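Local atomic coordinates of nuclear hormone receptor FTZ-F1 (Drosophila melanogaster, PDB entry 2XHS), a protein that probably regulates transcription as a nuclear receptor of the NR5A group, its ligand-binding domain forming a complex with a peptide of Fushi tarazu. Residues V45-F48 against E49-C52. Sequence-based numbering, arbitrary orientation.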
loop_
_atom_site.group_PDB
_atom_site.type_symbol
_atom_site.label_atom_id
_atom_site.label_comp_id
_atom_site.label_asym_id
_atom_site.label_seq_id
_atom_site.Cartn_x
_atom_site.Cartn_y
_atom_site.Cartn_z
ATOM N N VAL A 45 -17.520 5.995 19.181
ATOM C CA VAL A 45 -16.150 5.599 19.104
ATOM C C VAL A 45 -15.409 6.762 18.541
ATOM O O VAL A 45 -16.014 7.632 17.979
ATOM C CB VAL A 45 -16.034 4.418 18.193
ATOM C CG1 VAL A 45 -14.699 3.811 18.302
ATOM C CG2 VAL A 45 -17.032 3.409 18.594
ATOM N N ASP A 46 -14.100 6.790 18.707
ATOM C CA ASP A 46 -13.324 7.878 18.186
ATOM C C ASP A 46 -12.983 7.431 16.827
ATOM O O ASP A 46 -12.320 6.448 16.647
ATOM C CB ASP A 46 -12.053 8.065 18.979
ATOM C CG ASP A 46 -11.327 9.326 18.617
ATOM O OD1 ASP A 46 -11.961 10.362 18.454
ATOM O OD2 ASP A 46 -10.110 9.305 18.508
ATOM N N LEU A 47 -13.494 8.146 15.856
ATOM C CA LEU A 47 -13.296 7.782 14.489
ATOM C C LEU A 47 -11.864 7.865 14.084
ATOM O O LEU A 47 -11.425 7.082 13.292
ATOM C CB LEU A 47 -14.197 8.583 13.584
ATOM C CG LEU A 47 -15.650 8.211 13.804
ATOM C CD1 LEU A 47 -16.512 9.051 12.964
ATOM C CD2 LEU A 47 -15.853 6.803 13.459
ATOM N N PHE A 48 -11.136 8.833 14.597
ATOM C CA PHE A 48 -9.753 8.929 14.250
ATOM C C PHE A 48 -9.027 7.743 14.760
ATOM O O PHE A 48 -8.216 7.192 14.095
ATOM C CB PHE A 48 -9.141 10.194 14.780
ATOM C CG PHE A 48 -7.692 10.312 14.492
ATOM C CD1 PHE A 48 -7.255 10.786 13.308
ATOM C CD2 PHE A 48 -6.774 9.920 15.403
ATOM C CE1 PHE A 48 -5.981 10.867 13.054
ATOM C CE2 PHE A 48 -5.487 10.015 15.135
ATOM C CZ PHE A 48 -5.091 10.489 13.966
ATOM N N GLU A 49 -9.327 7.327 15.959
ATOM C CA GLU A 49 -8.639 6.190 16.503
ATOM C C GLU A 49 -8.877 4.963 15.696
ATOM O O GLU A 49 -8.013 4.142 15.584
ATOM C CB GLU A 49 -9.134 5.887 17.892
ATOM C CG GLU A 49 -8.721 6.834 18.940
ATOM C CD GLU A 49 -8.610 6.170 20.250
ATOM O OE1 GLU A 49 -9.198 5.114 20.415
ATOM O OE2 GLU A 49 -7.950 6.701 21.132
ATOM N N LEU A 50 -10.084 4.819 15.192
ATOM C CA LEU A 50 -10.481 3.673 14.411
ATOM C C LEU A 50 -9.714 3.588 13.133
ATOM O O LEU A 50 -9.261 2.553 12.743
ATOM C CB LEU A 50 -11.946 3.787 14.093
ATOM C CG LEU A 50 -12.848 2.574 14.216
ATOM C CD1 LEU A 50 -14.091 2.816 13.467
ATOM C CD2 LEU A 50 -12.193 1.363 13.715
HETATM N N MSE A 51 -9.529 4.713 12.499
HETATM C CA MSE A 51 -8.838 4.736 11.260
HETATM C C MSE A 51 -7.472 4.211 11.495
HETATM O O MSE A 51 -6.945 3.510 10.696
HETATM C CB MSE A 51 -8.755 6.153 10.758
HETATM C CG MSE A 51 -8.186 6.260 9.412
HETATM SE SE MSE A 51 -7.607 7.948 9.111
HETATM C CE MSE A 51 -5.996 7.855 10.021
ATOM N N CYS A 52 -6.895 4.581 12.612
ATOM C CA CYS A 52 -5.583 4.140 13.012
ATOM C C CYS A 52 -5.543 2.675 13.256
ATOM O O CYS A 52 -4.539 2.049 13.052
ATOM C CB CYS A 52 -5.103 4.879 14.229
ATOM S SG CYS A 52 -4.506 6.470 13.918
#
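The N-cap and first turn of helix 47-67, in the mainly helical ligand-binding domain of this nuclear receptor, bring Asp46 against Glu49 and Phe48 against Cys52. Asp46 suits the cap because its short carboxylate can fold back onto an amide of the first turn: OD2 accepts weakly from Glu49 N at 3.3 Å, although its placing is not secure. The cap's own carbonyl, Asp46 O, accepts from Leu50 N at 3.1 Å, the first i to i+4 bond, and Leu47 O from Met51 N. Phe48 carries its CG opposite the backbone N (chi1 178°), which sets the ring beside the carbonyl carbon, where its CE2 meets Cys52 SG at 3.9 Å. The slim, polarisable thiol fits there, SG lying 4.4 Å from the ring centroid, obliquely at 31° from its normal. Met51, a flexible selenomethionine bent at chi3, brings CE to within 4.3 Å of Phe48 CE1, while Lys223 adds a cation-pi contact. Without the Phe48 ring, as with an alanine here, Cys52 SG and Met51 CE are likely to lose their aromatic neighbour and Lys223 its pi partner. Leu50 packs on Leu34 and Leu35 of helix 24-39, and its CD1 lies 4.4 Å from Leu47 CD2.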